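Local coordinates for sulfur oxidation protein soxB (Thermus thermophilus, PDB 2WDE) that probably acts as a dimanganese hydrolase of the 5'-nucleotidase family in bacterial sulfur oxidation, here holding thiosulfate at its metal pair, at residues 286-291 with 403-408; 34-39 with 130-135; 161-166 with 261-266; 266-271 with 459-464. One frame throughout, in Å; residues are numbered along the deposited sequence. Where two conformers were deposited one is given.

Overall arrangement
Contacts 1, 2 and 3 crowd round one pair of manganese ions and their thiosulfate, with centres 9 to 12 Å apart. Along the chain contact 2 closes first, then contact 3, then contact 1, which is nested inside the loop closed by contact 4. Contact 2 joins loops that follow strands 29-34 and 124-129 of one mixed sheet. Contact 3 links that sheet to strand 257-262 of a second one, and contact 1 brings the loop after strand 398-401 onto the metals. Contact 4, centred about 14 Å from contact 3, shares Met266 with it. The site is thus assembled from two sheets and a later part of the chain.

Contact 1 (286-291 with 403-408); sequences HTHDLT and AVRWGT. With MN (manganese (II) ion), chain G; MN (manganese (II) ion), chain F; THJ (thiosulfate), chain H.
With CG trans to its carbonyl carbon (chi1 -69°) and the chain extended from CG to NE, Arg405 crosses the His286 and His288 side chains and lies beside that of Thr287. Its CB lies over one face of the His288 ring (CH-pi, Arg405 CB 3.5 Å from the centroid), and CD rests 3.3 Å from His286 O. The guanidinium has Thr287 CG2 over one face, and at its edge, in plane, Arg405 NH1 donates to thiosulfate O3 (3.0 Å, 158° at the hydrogen). His286, with CG opposite its backbone N (chi1 -175°), turns ND1 to the chain G manganese at 2.3 Å; one water accepts from both His286 NE2 and Arg405 NH1. Another accepts from Arg405 NE and donates to Thr287 O. His288 NE2 binds the chain F manganese at 2.3 Å, and Trp406 CD1 brings its ring edge to thiosulfate O2 at 3.3 Å. The histidines belong to a Gly-His-Thr-His sequence, as in metallophosphoesterases; the C-terminal 5'-nucleotidase region supplies Arg405 to thiosulfate. Segment 286-291 follows strand 281-284, with Asp289 and Thr291 packed on strand 300-304 and on Met266 of helix 266-273; segment 403-408 follows strand 398-401 and sets Thr408 against helix 418-425.

Contact 2 (34-39 with 130-135); sequences FSDLHG and GGDTWT. With MN (manganese (II) ion), chain F; MN (manganese (II) ion), chain G; THJ (thiosulfate), chain H.
Asp36 and Asp132 meet at the chain F manganese, bound by Asp36 OD1 at 2.1 Å and by Asp132 OD2 at 2.3 Å. Asp132 OD2 also binds the chain G manganese, at 2.2 Å, and so bridges the pair. The carboxylates lie side by side with planes 85° apart. His38 NE2 is a third ligand of the chain F ion (2.2 Å), with His288, thiosulfate O2 and a water filling the rest, and its ring rotation is set by Asn136, which meets ND1. Second-shell bonds steady the acids: Ser35 OG and His286 N both reach Asp36 OD2, while Trp164 N holds Asp132 OD1. Backbone bonds lace the loops together, among them Asp36 N to Gly131 O (2.8 Å) and His38 N to Asp132 O (2.7 Å). That same Asp132 O lies over one face of the His38 ring. Packing is close at Gly130, where any CB would run into Ser35 OG, and looser where Leu37 CD2 meets Thr133 CG2 at 4.3 Å. The bridging Asp132 carboxylate and Asp36 on one ion would probably offset part of the positive charge, and the water shared by both metals is probably polarised, consistent with the hydrolytic chemistry of metallophosphoesterase-like sites.

Contact 3 (161-166 with 261-266); sequences VSHWEW and LSHNGM. With MN (manganese (II) ion), chain G; THJ (thiosulfate), chain H.
His163 and His263 are joined first by metal: His163 ND1 and His263 NE2 each bind the chain G manganese at 2.2 Å. Their rings are oblique, planes 67° apart, and His263 NE2 lies at the edge of the His163 ring. His163 CB in turn sits over the face of the His263 ring, a CH-pi contact 3.5 Å from its centroid. Hydrogen bonds on the ring nitrogens that do not bind metal fix both rotations, His226 meeting His163 NE2 and Gly130 O meeting His263 ND1. The two segments start nearly parallel, 2° apart, leaving strands 159-160 and 257-262 of different sheets; metal ligands on loops after the strands of two sheets are the hallmark of the metallophosphoesterase fold. Away from the metal the contact is apolar, Val161 CG1 packing on Leu261 CG at 3.9 Å. Within 161-166 Glu165 OE1 accepts from His163 N, and its OE2 takes Thr133 N of the neighbouring loop; Ser262 OG accepts from Asn264 N in an ST turn and is also hydrogen-bonded to Asp269 OD1. Thiosulfate O1, an atom whose position is less sure, lies in the indole plane of Trp164 and takes a bent bond from NE1 (2.9 Å, 131°). A leucine in place of Trp164 would probably leave that oxygen without its indole donor and open a gap beside thiosulfate S2. Trp166 NE1 donates to Ser162 OG at 2.7 Å.

Contact 4 (266-271 with 459-464); sequences MQLDAA and FYQQGG
Gln267 and Leu268, on the first turn of helix 266-273, take the backbone and side chains of Gln461 and Gln462 against them. With CG anti to its carbonyl carbon (chi1 -59°), Gln267 puts CG 3.5 Å from Gln462 O; the bend at chi2 then turns the amide away to Arg61 and the carbonyl of Pro62. The aliphatic half serves the contact and the polar half is bonded beyond it. Leu268, with CG trans to the backbone N, runs alongside both glutamines. Its CB touches Gln462 CG at 3.9 Å, CD1 meets Gln461 NE2 at 4.0 Å, and CD2 rests against the Gln462 amide. The glutamines sit on an unusual backbone: a cis peptide joins them, and Gln461 has positive phi. Its chi1 of -6° nearly eclipses CG with the backbone N and suggests strain. CG of Gln461 also reaches Ala271 CB, one turn on, at 4.2 Å. Gln462 is extended beyond CG, so that its amide lies along Leu268 and NE2 meets Tyr221 OH. Were Gln462 cut back to an alanine, the flank of Leu268 would probably lose its cover and the Tyr221 hydroxyl this partner. Between the backbones a water donates to Gln462 O (2.9 Å) and takes a weak bond from Leu268 N (3.3 Å). The side chain of Gln462 lies about 10 Å from the bound thiosulfate, and the contact packs the helix that follows metal-site strand 257-262 against the C-terminal 5'-nucleotidase region, consistent with the junction of the two domains in this family.

Contact 1 (286-291 with 403-408)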
# COMPACT_ATOMS: atom_id res chain seq x y z
N HIS A 286 3.29 -4.59 -1.12
CA HIS A 286 1.84 -4.79 -1.13
C HIS A 286 1.06 -4.57 0.16
O HIS A 286 0.02 -3.92 0.15
CB HIS A 286 1.44 -6.14 -1.73
CG HIS A 286 -0.04 -6.33 -1.86
ND1 HIS A 286 -0.83 -5.56 -2.69
CD2 HIS A 286 -0.88 -7.19 -1.24
CE1 HIS A 286 -2.09 -5.92 -2.57
NE2 HIS A 286 -2.15 -6.92 -1.70
N THR A 287 1.53 -5.15 1.26
CA THR A 287 0.81 -5.00 2.52
C THR A 287 1.11 -3.71 3.26
O THR A 287 0.50 -3.43 4.28
CB THR A 287 0.92 -6.25 3.41
OG1 THR A 287 2.25 -6.79 3.32
CG2 THR A 287 -0.08 -7.33 2.94
N HIS A 288 2.02 -2.90 2.71
CA HIS A 288 2.36 -1.60 3.31
C HIS A 288 2.88 -1.74 4.75
O HIS A 288 2.68 -0.87 5.59
CB HIS A 288 1.13 -0.65 3.27
CG HIS A 288 0.73 -0.22 1.89
ND1 HIS A 288 0.09 0.98 1.64
CD2 HIS A 288 0.86 -0.82 0.68
CE1 HIS A 288 -0.17 1.08 0.35
NE2 HIS A 288 0.29 0.01 -0.26
N ASP A 289 3.58 -2.83 5.02
CA ASP A 289 4.11 -3.11 6.35
C ASP A 289 5.42 -2.38 6.68
O ASP A 289 6.10 -1.85 5.80
CB ASP A 289 4.29 -4.62 6.50
CG ASP A 289 2.96 -5.36 6.64
OD1 ASP A 289 2.14 -4.94 7.48
OD2 ASP A 289 2.73 -6.35 5.89
N LEU A 290 5.78 -2.39 7.97
CA LEU A 290 7.06 -1.88 8.44
C LEU A 290 7.68 -2.94 9.33
O LEU A 290 7.02 -3.46 10.23
CB LEU A 290 6.90 -0.58 9.24
CG LEU A 290 6.93 0.71 8.39
CD1 LEU A 290 6.28 1.86 9.13
CD2 LEU A 290 8.35 1.08 7.97
N THR A 291 8.95 -3.27 9.06
CA THR A 291 9.68 -4.25 9.85
C THR A 291 11.04 -3.66 10.27
O THR A 291 12.03 -3.84 9.58
CB THR A 291 9.90 -5.57 9.08
OG1 THR A 291 10.51 -5.29 7.81
CG2 THR A 291 8.57 -6.30 8.87
N ALA A 403 -11.49 -0.38 0.81
CA ALA A 403 -10.47 -0.45 1.84
C ALA A 403 -9.07 -0.63 1.28
O ALA A 403 -8.32 -1.52 1.71
CB ALA A 403 -10.80 -1.53 2.86
N VAL A 404 -8.70 0.21 0.32
CA VAL A 404 -7.34 0.19 -0.23
C VAL A 404 -6.37 0.65 0.87
O VAL A 404 -6.78 1.31 1.83
CB VAL A 404 -7.21 1.05 -1.51
CG1 VAL A 404 -8.13 0.49 -2.62
CG2 VAL A 404 -7.52 2.53 -1.23
N ARG A 405 -5.11 0.26 0.73
CA ARG A 405 -4.03 0.58 1.67
C ARG A 405 -3.35 1.91 1.35
O ARG A 405 -2.58 2.43 2.16
CB ARG A 405 -2.97 -0.52 1.59
CG ARG A 405 -3.42 -1.86 2.13
CD ARG A 405 -2.24 -2.81 2.35
NE ARG A 405 -2.70 -4.08 2.90
CZ ARG A 405 -3.21 -5.07 2.16
NH1 ARG A 405 -3.26 -4.96 0.84
NH2 ARG A 405 -3.65 -6.17 2.73
N TRP A 406 -3.56 2.41 0.14
CA TRP A 406 -2.98 3.67 -0.25
C TRP A 406 -3.84 4.86 0.18
O TRP A 406 -5.04 4.74 0.41
CB TRP A 406 -2.67 3.72 -1.75
CG TRP A 406 -3.77 3.25 -2.67
CD1 TRP A 406 -3.96 1.98 -3.14
CD2 TRP A 406 -4.68 4.09 -3.40
NE1 TRP A 406 -4.98 1.96 -4.06
CE2 TRP A 406 -5.44 3.24 -4.24
CE3 TRP A 406 -4.99 5.45 -3.35
CZ2 TRP A 406 -6.47 3.72 -5.05
CZ3 TRP A 406 -6.01 5.93 -4.18
CH2 TRP A 406 -6.73 5.07 -5.01
N GLY A 407 -3.22 6.03 0.28
CA GLY A 407 -3.92 7.23 0.71
C GLY A 407 -2.95 8.17 1.39
O GLY A 407 -1.74 8.14 1.13
N THR A 408 -3.48 9.03 2.26
CA THR A 408 -2.66 10.03 2.94
C THR A 408 -3.37 10.39 4.24
O THR A 408 -4.44 9.86 4.53
CB THR A 408 -2.44 11.25 2.01
OG1 THR A 408 -1.45 12.12 2.56
CG2 THR A 408 -3.73 12.01 1.82
MN MN G . -0.44 -3.69 -4.01
MN MN F . 0.03 -0.53 -2.44
S1 THJ H . -2.88 -2.04 -2.31
O1 THJ H . -2.59 -2.85 -3.48
O2 THJ H . -2.22 -0.74 -2.33
O3 THJ H . -2.66 -2.77 -1.06
S2 THJ H . -4.88 -1.65 -2.38
O HOH W 1 -5.14 -6.79 -0.68
O HOH W 2 -0.24 -2.44 -2.07
O HOH W 3 -2.21 -4.60 5.63

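Contact 2 (34-39 with 130-135)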
# COMPACT_ATOMS: atom_id res chain seq x y z
N PHE A 34 12.37 0.51 -1.35
CA PHE A 34 11.13 1.20 -1.00
C PHE A 34 10.03 0.53 -1.80
O PHE A 34 10.30 -0.13 -2.80
CB PHE A 34 11.21 2.69 -1.29
CG PHE A 34 11.33 3.02 -2.75
CD1 PHE A 34 10.20 3.31 -3.51
CD2 PHE A 34 12.58 3.11 -3.34
CE1 PHE A 34 10.32 3.62 -4.87
CE2 PHE A 34 12.70 3.43 -4.69
CZ PHE A 34 11.56 3.69 -5.45
N SER A 35 8.79 0.68 -1.36
CA SER A 35 7.70 0.05 -2.10
C SER A 35 6.44 0.84 -1.85
O SER A 35 6.35 1.61 -0.90
CB SER A 35 7.50 -1.39 -1.62
OG SER A 35 6.56 -2.08 -2.43
N ASP A 36 5.46 0.64 -2.73
CA ASP A 36 4.15 1.26 -2.58
C ASP A 36 4.16 2.79 -2.41
O ASP A 36 3.43 3.37 -1.60
CB ASP A 36 3.39 0.57 -1.44
CG ASP A 36 3.10 -0.91 -1.74
OD1 ASP A 36 2.03 -1.22 -2.31
OD2 ASP A 36 3.96 -1.77 -1.42
N LEU A 37 4.98 3.44 -3.23
CA LEU A 37 5.05 4.90 -3.21
C LEU A 37 3.71 5.48 -3.62
O LEU A 37 3.30 6.53 -3.14
CB LEU A 37 6.16 5.38 -4.16
CG LEU A 37 6.35 6.90 -4.32
CD1 LEU A 37 6.70 7.59 -3.01
CD2 LEU A 37 7.42 7.17 -5.37
N HIS A 38 3.00 4.79 -4.51
CA HIS A 38 1.70 5.26 -4.99
C HIS A 38 1.74 6.71 -5.47
O HIS A 38 0.92 7.54 -5.09
CB HIS A 38 0.61 5.03 -3.94
CG HIS A 38 0.16 3.60 -3.85
ND1 HIS A 38 -0.79 3.06 -4.69
CD2 HIS A 38 0.52 2.60 -3.01
CE1 HIS A 38 -0.99 1.79 -4.38
NE2 HIS A 38 -0.20 1.48 -3.37
N GLY A 39 2.72 6.99 -6.33
CA GLY A 39 2.94 8.27 -6.97
C GLY A 39 3.02 9.50 -6.08
O GLY A 39 2.91 10.62 -6.57
N GLY A 130 9.50 -1.94 -4.93
CA GLY A 130 8.53 -2.99 -4.75
C GLY A 130 7.22 -2.90 -5.51
O GLY A 130 6.39 -3.80 -5.40
N GLY A 131 7.01 -1.84 -6.29
CA GLY A 131 5.78 -1.73 -7.06
C GLY A 131 4.70 -0.87 -6.41
O GLY A 131 4.88 -0.35 -5.31
N ASP A 132 3.57 -0.72 -7.12
CA ASP A 132 2.50 0.19 -6.68
C ASP A 132 3.15 1.55 -6.61
O ASP A 132 2.98 2.31 -5.66
CB ASP A 132 1.90 -0.21 -5.33
CG ASP A 132 0.78 -1.20 -5.49
OD1 ASP A 132 0.55 -1.64 -6.64
OD2 ASP A 132 0.16 -1.59 -4.47
N THR A 133 3.91 1.84 -7.66
CA THR A 133 4.66 3.07 -7.77
C THR A 133 4.06 4.13 -8.70
O THR A 133 4.06 5.32 -8.39
CB THR A 133 6.09 2.76 -8.27
OG1 THR A 133 6.65 1.70 -7.48
CG2 THR A 133 6.97 4.00 -8.22
N TRP A 134 3.68 3.70 -9.90
CA TRP A 134 3.27 4.61 -10.97
C TRP A 134 1.94 5.31 -10.84
O TRP A 134 1.66 6.28 -11.56
CB TRP A 134 3.23 3.84 -12.30
CG TRP A 134 4.56 3.33 -12.76
CD1 TRP A 134 5.80 3.67 -12.28
CD2 TRP A 134 4.78 2.48 -13.89
NE1 TRP A 134 6.77 3.02 -13.00
CE2 TRP A 134 6.17 2.28 -13.99
CE3 TRP A 134 3.92 1.81 -14.78
CZ2 TRP A 134 6.74 1.45 -14.97
CZ3 TRP A 134 4.49 0.99 -15.76
CH2 TRP A 134 5.88 0.81 -15.83
N THR A 135 1.08 4.76 -9.99
CA THR A 135 -0.30 5.20 -9.90
C THR A 135 -0.75 5.91 -8.63
O THR A 135 0.00 6.02 -7.65
CB THR A 135 -1.20 3.97 -10.11
OG1 THR A 135 -0.78 2.94 -9.20
CG2 THR A 135 -1.06 3.42 -11.54
MN MN F . 0.03 -0.53 -2.44
MN MN G . -0.44 -3.69 -4.01
S1 THJ H . -2.88 -2.04 -2.31
O1 THJ H . -2.59 -2.85 -3.48
O2 THJ H . -2.22 -0.74 -2.33
O3 THJ H . -2.66 -2.77 -1.06
S2 THJ H . -4.88 -1.65 -2.38
O HOH W 4 7.08 2.26 -4.94
O HOH W 2 -0.24 -2.44 -2.07

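Contact 3 (161-166 with 261-266)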
# COMPACT_ATOMS: atom_id res chain seq x y z
N VAL A 161 8.92 -4.34 -9.40
CA VAL A 161 7.91 -5.35 -9.71
C VAL A 161 6.60 -4.53 -9.80
O VAL A 161 6.64 -3.29 -9.78
CB VAL A 161 7.88 -6.51 -8.69
CG1 VAL A 161 9.17 -7.35 -8.79
CG2 VAL A 161 7.69 -5.99 -7.27
N SER A 162 5.46 -5.19 -9.92
CA SER A 162 4.22 -4.45 -10.14
C SER A 162 2.95 -4.98 -9.50
O SER A 162 2.86 -6.14 -9.08
CB SER A 162 3.97 -4.38 -11.65
OG SER A 162 3.51 -5.66 -12.11
N HIS A 163 1.95 -4.11 -9.51
CA HIS A 163 0.60 -4.43 -9.10
C HIS A 163 -0.33 -3.39 -9.71
O HIS A 163 -0.85 -3.60 -10.82
CB HIS A 163 0.42 -4.50 -7.58
CG HIS A 163 -1.03 -4.58 -7.16
ND1 HIS A 163 -1.45 -4.38 -5.87
CD2 HIS A 163 -2.15 -4.82 -7.89
CE1 HIS A 163 -2.76 -4.47 -5.81
NE2 HIS A 163 -3.21 -4.76 -7.02
N TRP A 164 -0.51 -2.26 -9.03
CA TRP A 164 -1.39 -1.19 -9.50
C TRP A 164 -0.97 -0.55 -10.83
O TRP A 164 -1.75 0.14 -11.49
CB TRP A 164 -1.59 -0.13 -8.41
CG TRP A 164 -2.68 -0.47 -7.40
CD1 TRP A 164 -2.55 -1.26 -6.28
CD2 TRP A 164 -4.05 -0.06 -7.44
NE1 TRP A 164 -3.75 -1.32 -5.60
CE2 TRP A 164 -4.69 -0.60 -6.30
CE3 TRP A 164 -4.80 0.73 -8.32
CZ2 TRP A 164 -6.05 -0.44 -6.06
CZ3 TRP A 164 -6.15 0.92 -8.06
CH2 TRP A 164 -6.76 0.35 -6.93
N GLU A 165 0.28 -0.79 -11.22
CA GLU A 165 0.80 -0.31 -12.50
C GLU A 165 -0.17 -0.73 -13.62
O GLU A 165 -0.39 0.01 -14.58
CB GLU A 165 2.16 -0.97 -12.79
CG GLU A 165 3.37 -0.28 -12.17
CD GLU A 165 3.35 -0.31 -10.65
OE1 GLU A 165 2.85 -1.29 -10.08
OE2 GLU A 165 3.88 0.63 -10.03
N TRP A 166 -0.72 -1.93 -13.50
CA TRP A 166 -1.59 -2.46 -14.53
C TRP A 166 -2.92 -1.73 -14.71
O TRP A 166 -3.59 -1.93 -15.72
CB TRP A 166 -1.74 -3.98 -14.42
CG TRP A 166 -0.41 -4.66 -14.57
CD1 TRP A 166 0.46 -5.00 -13.56
CD2 TRP A 166 0.28 -4.92 -15.80
NE1 TRP A 166 1.64 -5.49 -14.10
CE2 TRP A 166 1.53 -5.48 -15.47
CE3 TRP A 166 -0.06 -4.76 -17.15
CZ2 TRP A 166 2.45 -5.88 -16.44
CZ3 TRP A 166 0.87 -5.14 -18.11
CH2 TRP A 166 2.10 -5.71 -17.75
N LEU A 261 12.14 -9.88 -4.73
CA LEU A 261 11.54 -8.55 -4.71
C LEU A 261 10.07 -8.84 -5.00
O LEU A 261 9.71 -9.16 -6.13
CB LEU A 261 12.15 -7.67 -5.81
CG LEU A 261 11.61 -6.24 -5.92
CD1 LEU A 261 11.76 -5.51 -4.60
CD2 LEU A 261 12.27 -5.47 -7.06
N SER A 262 9.26 -8.82 -3.96
CA SER A 262 7.88 -9.29 -4.05
C SER A 262 6.74 -8.28 -3.86
O SER A 262 6.84 -7.32 -3.12
CB SER A 262 7.69 -10.41 -3.03
OG SER A 262 6.34 -10.85 -3.02
N HIS A 263 5.63 -8.57 -4.53
CA HIS A 263 4.40 -7.80 -4.37
C HIS A 263 3.27 -8.79 -4.17
O HIS A 263 2.14 -8.56 -4.60
CB HIS A 263 4.12 -6.83 -5.53
CG HIS A 263 3.23 -5.68 -5.15
ND1 HIS A 263 3.70 -4.39 -4.98
CD2 HIS A 263 1.92 -5.65 -4.82
CE1 HIS A 263 2.71 -3.61 -4.61
NE2 HIS A 263 1.61 -4.34 -4.52
N ASN A 264 3.60 -9.88 -3.49
CA ASN A 264 2.61 -10.92 -3.19
C ASN A 264 1.79 -10.50 -1.98
O ASN A 264 0.65 -10.94 -1.81
CB ASN A 264 3.31 -12.23 -2.76
CG ASN A 264 3.89 -13.01 -3.91
OD1 ASN A 264 3.32 -13.05 -5.00
ND2 ASN A 264 4.98 -13.74 -3.64
N GLY A 265 2.43 -9.76 -1.07
CA GLY A 265 1.84 -9.40 0.21
C GLY A 265 2.67 -10.16 1.25
O GLY A 265 3.05 -11.32 1.02
N MET A 266 2.99 -9.52 2.37
CA MET A 266 3.86 -10.14 3.37
C MET A 266 3.44 -11.48 3.95
O MET A 266 4.30 -12.32 4.24
CB MET A 266 4.25 -9.16 4.48
CG MET A 266 5.44 -9.64 5.29
SD MET A 266 6.15 -8.38 6.36
CE MET A 266 4.93 -8.30 7.71
MN MN G . -0.44 -3.69 -4.01
S1 THJ H . -2.88 -2.04 -2.31
O1 THJ H . -2.59 -2.85 -3.48
O2 THJ H . -2.22 -0.74 -2.33
O3 THJ H . -2.66 -2.77 -1.06
S2 THJ H . -4.88 -1.65 -2.38
O HOH W 2 -0.24 -2.44 -2.07

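Contact 4 (266-271 with 459-464)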
# COMPACT_ATOMS: atom_id res chain seq x y z
N MET A 266 2.99 -9.52 2.37
CA MET A 266 3.86 -10.14 3.37
C MET A 266 3.44 -11.48 3.95
O MET A 266 4.30 -12.32 4.24
CB MET A 266 4.25 -9.16 4.48
CG MET A 266 5.44 -9.64 5.29
SD MET A 266 6.15 -8.38 6.36
CE MET A 266 4.93 -8.30 7.71
N GLN A 267 2.15 -11.68 4.20
CA GLN A 267 1.69 -12.96 4.76
C GLN A 267 1.85 -14.07 3.73
O GLN A 267 2.18 -15.22 4.06
CB GLN A 267 0.24 -12.86 5.24
CG GLN A 267 0.04 -11.79 6.30
CD GLN A 267 1.02 -11.94 7.47
OE1 GLN A 267 1.17 -13.02 8.04
NE2 GLN A 267 1.66 -10.84 7.83
N LEU A 268 1.61 -13.74 2.47
CA LEU A 268 1.79 -14.70 1.38
C LEU A 268 3.28 -14.99 1.24
O LEU A 268 3.68 -16.14 1.10
CB LEU A 268 1.22 -14.16 0.07
CG LEU A 268 1.34 -15.08 -1.15
CD1 LEU A 268 0.99 -16.57 -0.84
CD2 LEU A 268 0.47 -14.54 -2.27
N ASP A 269 4.11 -13.96 1.31
CA ASP A 269 5.55 -14.15 1.24
C ASP A 269 5.98 -15.09 2.36
O ASP A 269 6.81 -15.97 2.17
CB ASP A 269 6.29 -12.81 1.38
CG ASP A 269 6.26 -11.98 0.11
OD1 ASP A 269 6.01 -12.55 -0.98
OD2 ASP A 269 6.46 -10.75 0.19
N ALA A 270 5.42 -14.89 3.55
CA ALA A 270 5.80 -15.72 4.70
C ALA A 270 5.44 -17.18 4.45
O ALA A 270 6.25 -18.08 4.72
CB ALA A 270 5.18 -15.20 6.00
N ALA A 271 4.27 -17.43 3.88
CA ALA A 271 3.84 -18.79 3.56
C ALA A 271 4.82 -19.41 2.56
O ALA A 271 5.24 -20.55 2.74
CB ALA A 271 2.42 -18.80 3.00
N PHE A 459 -2.43 -21.83 6.61
CA PHE A 459 -2.01 -22.24 5.28
C PHE A 459 -2.56 -21.27 4.26
O PHE A 459 -2.01 -21.12 3.17
CB PHE A 459 -2.48 -23.66 4.96
CG PHE A 459 -2.03 -24.14 3.60
CD1 PHE A 459 -2.94 -24.26 2.55
CD2 PHE A 459 -0.70 -24.47 3.38
CE1 PHE A 459 -2.52 -24.71 1.31
CE2 PHE A 459 -0.28 -24.92 2.14
CZ PHE A 459 -1.19 -25.04 1.10
N TYR A 460 -3.67 -20.61 4.60
CA TYR A 460 -4.29 -19.67 3.67
C TYR A 460 -4.15 -18.16 3.95
O TYR A 460 -4.97 -17.38 3.49
CB TYR A 460 -5.73 -20.07 3.35
CG TYR A 460 -5.86 -21.45 2.73
CD1 TYR A 460 -5.61 -21.66 1.37
CD2 TYR A 460 -6.23 -22.55 3.50
CE1 TYR A 460 -5.73 -22.92 0.80
CE2 TYR A 460 -6.36 -23.81 2.94
CZ TYR A 460 -6.11 -23.99 1.60
OH TYR A 460 -6.22 -25.25 1.05
N GLN A 461 -3.06 -17.76 4.61
CA GLN A 461 -2.72 -16.34 4.85
C GLN A 461 -3.97 -15.47 5.15
O GLN A 461 -4.87 -16.00 5.81
CB GLN A 461 -1.82 -15.83 3.74
CG GLN A 461 -1.37 -16.90 2.74
CD GLN A 461 -2.45 -17.24 1.71
OE1 GLN A 461 -3.50 -16.60 1.65
NE2 GLN A 461 -2.20 -18.28 0.92
N GLN A 462 -4.11 -14.20 4.73
CA GLN A 462 -3.19 -13.35 3.98
C GLN A 462 -3.48 -11.92 4.48
O GLN A 462 -2.71 -10.98 4.23
CB GLN A 462 -3.52 -13.42 2.47
CG GLN A 462 -2.40 -13.97 1.58
CD GLN A 462 -2.78 -14.03 0.10
OE1 GLN A 462 -2.83 -13.00 -0.57
NE2 GLN A 462 -2.98 -15.24 -0.42
N GLY A 463 -4.62 -11.76 5.15
CA GLY A 463 -5.09 -10.49 5.69
C GLY A 463 -5.67 -9.53 4.65
O GLY A 463 -6.03 -9.94 3.55
N GLY A 464 -5.82 -8.22 4.94
CA GLY A 464 -6.30 -7.25 3.93
C GLY A 464 -7.70 -6.61 3.93
O GLY A 464 -8.55 -7.00 3.14
O HOH W 5 -0.30 -11.01 2.58